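Local coordinates for protein ribonuclease VapC (Klebsiella pneumoniae, PDB 7BY3) that probably acts as the toxic, magnesium-dependent RNA-cleaving component of a toxin-antitoxin system, at residues F8-L13 against M42-G47; Y84-K87 against I93-T96. All blocks are in the same frame, centred on the assembly; numbering follows the deposited sequence.

Starting at the N terminus, the chain runs through strand 6-8 straight into helix 10-17, and interaction 1 lays the start of that helix against helix 38-50, closing a loop that takes in helix 21-28 and strand 35-37. Interaction 2 comes wholly later, so the two neither nest nor cross. It is local: the turn 84-87 after helix 71-83 folds onto the middle of helix 88-99, at residues 93-96, six residues further along. Their centres lie about 16 Å apart, yet the two sites meet where I93 packs beside D9 and T10. D9 and D90, on helix 88-99, are the predicted magnesium ligands, so both contacts belong to the surroundings of the probable metal site.

Interaction 1 of 2, residues F8-L13 against M42-G47; sequences FDTNIL and MEVMVG
T10 and L13, one helical turn apart, face E43 and V44 across a small apolar seam with no hydrogen bond over it. The methyl of T10 does the reaching: chi1 of -50° sets OG1 beside the backbone N and so leaves CG2 anti to it, and T10 CG2 comes to 3.8 Å from E43 CB. This places T10 CG2 4.0 Å from E43 OE1 as well; the two side chains cross at about a right angle. T10 OG1, on the other branch, is hydrogen-bonded to T40 OG1. Lower down the helix, the V44 methyl CG2 sits 4.0 Å from both L13 CB and L13 CD1, again with the side chains at about a right angle. L61 of helix 54-61 touches L13 and V44 alike. In the PIN domain fold this is where strand 6-8 gives way to its first helix, carrying D9, a predicted magnesium ligand, at the N-cap position. D9 OD1 takes the T10 N-H at 2.6 Å, from 44° out of the carboxylate plane, while D9 OD2 is hydrogen-bonded to T106 OG1 and to a polar side chain of another protein's chain; together these bonds would limit rotation of the carboxylate. E43 extends beyond CG, and its OE2 forms a salt bridge with a basic side chain of another protein's chain. Its other oxygen, OE1, is buried here and finds no polar partner.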
ATOM      1  N   PHE B   8       7.703   7.266 -11.851  1.00 28.80           N
ATOM      2  CA  PHE B   8       7.063   6.738 -13.051  1.00 29.85           C
ATOM      3  C   PHE B   8       5.845   5.877 -12.741  1.00 29.97           C
ATOM      4  O   PHE B   8       5.909   4.957 -11.927  1.00 29.36           O
ATOM      5  CB  PHE B   8       8.074   5.941 -13.877  1.00 29.22           C
ATOM      6  CG  PHE B   8       9.032   6.803 -14.648  1.00 29.83           C
ATOM      7  CD1 PHE B   8      10.233   7.201 -14.088  1.00 29.66           C
ATOM      8  CD2 PHE B   8       8.722   7.227 -15.928  1.00 30.55           C
ATOM      9  CE1 PHE B   8      11.111   8.000 -14.794  1.00 30.82           C
ATOM     10  CE2 PHE B   8       9.596   8.025 -16.638  1.00 31.67           C
ATOM     11  CZ  PHE B   8      10.791   8.412 -16.070  1.00 31.66           C
ATOM     12  N   ASP B   9       4.734   6.190 -13.402  1.00 32.05           N
ATOM     13  CA  ASP B   9       3.487   5.455 -13.234  1.00 31.64           C
ATOM     14  C   ASP B   9       3.574   4.090 -13.911  1.00 32.24           C
ATOM     15  O   ASP B   9       4.426   3.865 -14.771  1.00 31.77           O
ATOM     16  CB  ASP B   9       2.313   6.262 -13.796  1.00 35.49           C
ATOM     17  CG  ASP B   9       0.967   5.776 -13.287  1.00 37.51           C
ATOM     18  OD1 ASP B   9       0.943   4.860 -12.438  1.00 38.18           O
ATOM     19  OD2 ASP B   9      -0.068   6.318 -13.728  1.00 39.17           O
ATOM     20  N   THR B  10       2.691   3.185 -13.504  1.00 32.85           N
ATOM     21  CA  THR B  10       2.719   1.792 -13.943  1.00 34.82           C
ATOM     22  C   THR B  10       2.691   1.617 -15.464  1.00 36.92           C
ATOM     23  O   THR B  10       3.400   0.770 -16.006  1.00 37.06           O
ATOM     24  CB  THR B  10       1.533   1.008 -13.339  1.00 34.68           C
ATOM     25  OG1 THR B  10       1.479   1.233 -11.925  1.00 32.57           O
ATOM     26  CG2 THR B  10       1.680  -0.482 -13.606  1.00 33.86           C
ATOM     27  N   ASN B  11       1.881   2.421 -16.146  1.00 39.24           N
ATOM     28  CA  ASN B  11       1.687   2.265 -17.587  1.00 41.58           C
ATOM     29  C   ASN B  11       2.966   2.461 -18.404  1.00 40.39           C
ATOM     30  O   ASN B  11       3.104   1.905 -19.495  1.00 40.92           O
ATOM     31  CB  ASN B  11       0.602   3.230 -18.083  1.00 45.10           C
ATOM     32  CG  ASN B  11       0.875   4.674 -17.695  1.00 43.03           C
ATOM     33  OD1 ASN B  11       0.357   5.168 -16.694  1.00 43.07           O
ATOM     34  ND2 ASN B  11       1.689   5.356 -18.491  1.00 52.23           N
ATOM     35  N   ILE B  12       3.900   3.246 -17.877  1.00 39.24           N
ATOM     36  CA  ILE B  12       5.153   3.506 -18.576  1.00 36.58           C
ATOM     37  C   ILE B  12       6.093   2.312 -18.482  1.00 35.66           C
ATOM     38  O   ILE B  12       6.705   1.916 -19.474  1.00 36.04           O
ATOM     39  CB  ILE B  12       5.852   4.753 -18.023  1.00 34.52           C
ATOM     40  CG1 ILE B  12       4.986   5.983 -18.276  1.00 35.19           C
ATOM     41  CG2 ILE B  12       7.217   4.935 -18.666  1.00 34.11           C
ATOM     42  CD1 ILE B  12       5.620   7.257 -17.831  1.00 35.40           C
ATOM     43  N   LEU B  13       6.201   1.738 -17.287  1.00 35.18           N
ATOM     44  CA  LEU B  13       7.015   0.544 -17.085  1.00 35.29           C
ATOM     45  C   LEU B  13       6.494  -0.614 -17.931  1.00 35.94           C
ATOM     46  O   LEU B  13       7.273  -1.337 -18.553  1.00 34.87           O
ATOM     47  CB  LEU B  13       7.043   0.151 -15.607  1.00 34.90           C
ATOM     48  CG  LEU B  13       7.970   0.948 -14.686  1.00 29.68           C
ATOM     49  CD1 LEU B  13       7.920   0.383 -13.283  1.00 37.01           C
ATOM     50  CD2 LEU B  13       9.392   0.926 -15.207  1.00 31.82           C
ATOM     51  N   MET B  42       4.036  -4.056  -7.698  1.00 29.66           N
ATOM     52  CA  MET B  42       3.134  -5.204  -7.662  1.00 28.89           C
ATOM     53  C   MET B  42       2.419  -5.436  -8.992  1.00 30.48           C
ATOM     54  O   MET B  42       2.327  -6.569  -9.463  1.00 31.99           O
ATOM     55  CB  MET B  42       2.100  -5.035  -6.546  1.00 29.19           C
ATOM     56  CG  MET B  42       2.681  -5.113  -5.146  1.00 29.37           C
ATOM     57  SD  MET B  42       1.414  -5.146  -3.867  1.00 30.24           S
ATOM     58  CE  MET B  42       1.334  -3.414  -3.428  1.00 26.50           C
ATOM     59  N   GLU B  43       1.912  -4.363  -9.594  1.00 31.94           N
ATOM     60  CA  GLU B  43       1.171  -4.475 -10.848  1.00 32.79           C
ATOM     61  C   GLU B  43       2.070  -4.859 -12.018  1.00 34.18           C
ATOM     62  O   GLU B  43       1.610  -5.468 -12.982  1.00 36.42           O
ATOM     63  CB  GLU B  43       0.437  -3.169 -11.168  1.00 34.07           C
ATOM     64  CG  GLU B  43      -0.716  -2.855 -10.227  1.00 37.47           C
ATOM     65  CD  GLU B  43      -1.731  -1.905 -10.841  1.00 49.66           C
ATOM     66  OE1 GLU B  43      -1.809  -1.841 -12.086  1.00 50.66           O
ATOM     67  OE2 GLU B  43      -2.456  -1.229 -10.080  1.00 47.11           O
ATOM     68  N   VAL B  44       3.346  -4.501 -11.941  1.00 32.62           N
ATOM     69  CA  VAL B  44       4.303  -4.913 -12.961  1.00 34.17           C
ATOM     70  C   VAL B  44       4.667  -6.386 -12.773  1.00 35.03           C
ATOM     71  O   VAL B  44       4.791  -7.134 -13.744  1.00 35.37           O
ATOM     72  CB  VAL B  44       5.580  -4.043 -12.931  1.00 33.22           C
ATOM     73  CG1 VAL B  44       6.633  -4.603 -13.871  1.00 34.44           C
ATOM     74  CG2 VAL B  44       5.248  -2.609 -13.314  1.00 32.05           C
ATOM     75  N   MET B  45       4.811  -6.803 -11.518  1.00 35.15           N
ATOM     76  CA  MET B  45       5.157  -8.187 -11.202  1.00 36.68           C
ATOM     77  C   MET B  45       4.045  -9.157 -11.599  1.00 38.33           C
ATOM     78  O   MET B  45       4.303 -10.332 -11.861  1.00 39.95           O
ATOM     79  CB  MET B  45       5.478  -8.336  -9.713  1.00 34.65           C
ATOM     80  CG  MET B  45       6.807  -7.722  -9.298  1.00 32.77           C
ATOM     81  SD  MET B  45       8.205  -8.316 -10.271  1.00 38.74           S
ATOM     82  CE  MET B  45       8.203 -10.051  -9.840  1.00 39.20           C
ATOM     83  N   VAL B  46       2.811  -8.664 -11.634  1.00 37.95           N
ATOM     84  CA  VAL B  46       1.693  -9.449 -12.147  1.00 40.30           C
ATOM     85  C   VAL B  46       1.965  -9.817 -13.603  1.00 41.58           C
ATOM     86  O   VAL B  46       1.727 -10.949 -14.027  1.00 45.50           O
ATOM     87  CB  VAL B  46       0.357  -8.679 -12.036  1.00 40.54           C
ATOM     88  CG1 VAL B  46      -0.677  -9.233 -13.009  1.00 41.84           C
ATOM     89  CG2 VAL B  46      -0.161  -8.714 -10.608  1.00 41.05           C
ATOM     90  N   GLY B  47       2.488  -8.856 -14.357  1.00 40.72           N
ATOM     91  CA  GLY B  47       2.809  -9.068 -15.755  1.00 41.63           C
ATOM     92  C   GLY B  47       4.093  -9.849 -15.943  1.00 42.45           C
ATOM     93  O   GLY B  47       4.237 -10.596 -16.910  1.00 46.62           O
TER

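Interaction 2 of 2, residues Y84-K87 against I93-T96; sequences YKLK and ILAT
L94 has chi1 at -178°, which sets CG trans to the backbone N and lifts its branches off helix 88-99 towards the preceding turn, while L86 holds CG beside the backbone N (chi1 -76°) and sends CD1 to meet L94 CD2. The two leucines touch methyl to methyl, L86 CD1 lying 3.8 Å from L94 CD2, and their side chains cross at about a right angle. L94 CD2 also approaches the Y84 ring obliquely, 4.4 Å from Y84 CD2. One branch of L94 thus meets both residues, and the contact is purely apolar. Between them K85 leaves helical geometry with a positive phi of 55° and kinks the chain after helix 71-83; the CB atoms of Y84 and L86 both point toward helix 88-99. K87 then takes the N-cap position of that helix, and its NZ forms a salt bridge with D111 OD2. L86 lies close to D90, a predicted magnesium ligand on the same helix. Around the leucine pair, L80 of helix 71-83, L104 of strand 103-105 and F112 of helix 109-112 pack on L94, which thus sits between the turn, helix 71-83, helix 109-112 and strand 103-105.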
ATOM      1  N   TYR B  84      -9.213  15.775  -6.394  1.00 39.85           N
ATOM      2  CA  TYR B  84      -9.159  15.519  -7.831  1.00 39.73           C
ATOM      3  C   TYR B  84     -10.099  14.432  -8.365  1.00 40.40           C
ATOM      4  O   TYR B  84     -10.049  14.110  -9.553  1.00 40.27           O
ATOM      5  CB  TYR B  84      -7.718  15.207  -8.224  1.00 38.18           C
ATOM      6  CG  TYR B  84      -6.831  16.408  -8.025  1.00 38.83           C
ATOM      7  CD1 TYR B  84      -7.085  17.591  -8.705  1.00 39.98           C
ATOM      8  CD2 TYR B  84      -5.761  16.375  -7.142  1.00 37.30           C
ATOM      9  CE1 TYR B  84      -6.294  18.702  -8.524  1.00 39.87           C
ATOM     10  CE2 TYR B  84      -4.961  17.484  -6.956  1.00 38.83           C
ATOM     11  CZ  TYR B  84      -5.232  18.645  -7.651  1.00 39.25           C
ATOM     12  OH  TYR B  84      -4.442  19.756  -7.475  1.00 38.90           O
ATOM     13  N   LYS B  85     -10.938  13.870  -7.496  1.00 41.56           N
ATOM     14  CA  LYS B  85     -11.865  12.803  -7.884  1.00 42.34           C
ATOM     15  C   LYS B  85     -11.112  11.645  -8.519  1.00 40.92           C
ATOM     16  O   LYS B  85     -11.427  11.209  -9.625  1.00 42.86           O
ATOM     17  CB  LYS B  85     -12.937  13.323  -8.838  1.00 43.09           C
ATOM     18  CG  LYS B  85     -13.696  14.511  -8.299  1.00 43.98           C
ATOM     19  CD  LYS B  85     -15.063  14.626  -8.933  1.00 44.56           C
ATOM     20  CE  LYS B  85     -15.631  16.010  -8.708  1.00 42.70           C
ATOM     21  NZ  LYS B  85     -17.013  15.958  -8.169  1.00 46.72           N
ATOM     22  N   LEU B  86     -10.123  11.140  -7.796  1.00 39.39           N
ATOM     23  CA  LEU B  86      -9.201  10.152  -8.330  1.00 38.69           C
ATOM     24  C   LEU B  86      -9.537   8.760  -7.841  1.00 39.10           C
ATOM     25  O   LEU B  86     -10.170   8.592  -6.807  1.00 39.61           O
ATOM     26  CB  LEU B  86      -7.758  10.486  -7.952  1.00 36.34           C
ATOM     27  CG  LEU B  86      -7.066  11.606  -8.717  1.00 35.42           C
ATOM     28  CD1 LEU B  86      -5.810  11.992  -7.974  1.00 32.38           C
ATOM     29  CD2 LEU B  86      -6.739  11.144 -10.126  1.00 36.65           C
ATOM     30  N   LYS B  87      -9.186   7.767  -8.643  1.00 41.34           N
ATOM     31  CA  LYS B  87      -9.197   6.386  -8.191  1.00 44.32           C
ATOM     32  C   LYS B  87      -8.135   6.225  -7.104  1.00 38.96           C
ATOM     33  O   LYS B  87      -7.098   6.875  -7.175  1.00 37.62           O
ATOM     34  CB  LYS B  87      -8.928   5.454  -9.361  1.00 46.67           C
ATOM     35  CG  LYS B  87      -9.866   5.658 -10.524  1.00 50.81           C
ATOM     36  CD  LYS B  87      -9.746   4.559 -11.584  1.00 49.72           C
ATOM     37  CE  LYS B  87     -10.370   4.918 -12.915  1.00 53.61           C
ATOM     38  NZ  LYS B  87      -9.692   6.034 -13.663  1.00 60.92           N
ATOM     39  N   ILE B  93      -0.299   6.918  -5.814  1.00 25.29           N
ATOM     40  CA  ILE B  93       0.876   7.171  -6.638  1.00 25.71           C
ATOM     41  C   ILE B  93       1.150   8.674  -6.735  1.00 26.13           C
ATOM     42  O   ILE B  93       2.303   9.106  -6.722  1.00 27.21           O
ATOM     43  CB  ILE B  93       0.707   6.557  -8.045  1.00 25.89           C
ATOM     44  CG1 ILE B  93       0.863   5.037  -7.968  1.00 27.11           C
ATOM     45  CG2 ILE B  93       1.730   7.118  -9.015  1.00 27.41           C
ATOM     46  CD1 ILE B  93       0.541   4.319  -9.253  1.00 30.17           C
ATOM     47  N   LEU B  94       0.087   9.470  -6.800  1.00 25.90           N
ATOM     48  CA  LEU B  94       0.226  10.923  -6.818  1.00 25.34           C
ATOM     49  C   LEU B  94       0.676  11.445  -5.455  1.00 25.45           C
ATOM     50  O   LEU B  94       1.468  12.382  -5.372  1.00 25.68           O
ATOM     51  CB  LEU B  94      -1.090  11.586  -7.236  1.00 25.61           C
ATOM     52  CG  LEU B  94      -1.078  13.113  -7.348  1.00 26.56           C
ATOM     53  CD1 LEU B  94       0.026  13.579  -8.286  1.00 27.67           C
ATOM     54  CD2 LEU B  94      -2.428  13.634  -7.812  1.00 24.89           C
ATOM     55  N   ALA B  95       0.170  10.832  -4.388  1.00 25.77           N
ATOM     56  CA  ALA B  95       0.557  11.203  -3.028  1.00 26.14           C
ATOM     57  C   ALA B  95       2.028  10.902  -2.780  1.00 26.53           C
ATOM     58  O   ALA B  95       2.729  11.666  -2.117  1.00 27.69           O
ATOM     59  CB  ALA B  95      -0.307  10.475  -2.014  1.00 26.25           C
ATOM     60  N   THR B  96       2.483   9.777  -3.317  1.00 27.10           N
ATOM     61  CA  THR B  96       3.873   9.369  -3.197  1.00 26.46           C
ATOM     62  C   THR B  96       4.796  10.374  -3.883  1.00 28.21           C
ATOM     63  O   THR B  96       5.850  10.727  -3.352  1.00 30.12           O
ATOM     64  CB  THR B  96       4.087   7.963  -3.796  1.00 26.05           C
ATOM     65  OG1 THR B  96       3.335   7.006  -3.041  1.00 25.95           O
ATOM     66  CG2 THR B  96       5.555   7.579  -3.764  1.00 27.24           C
TER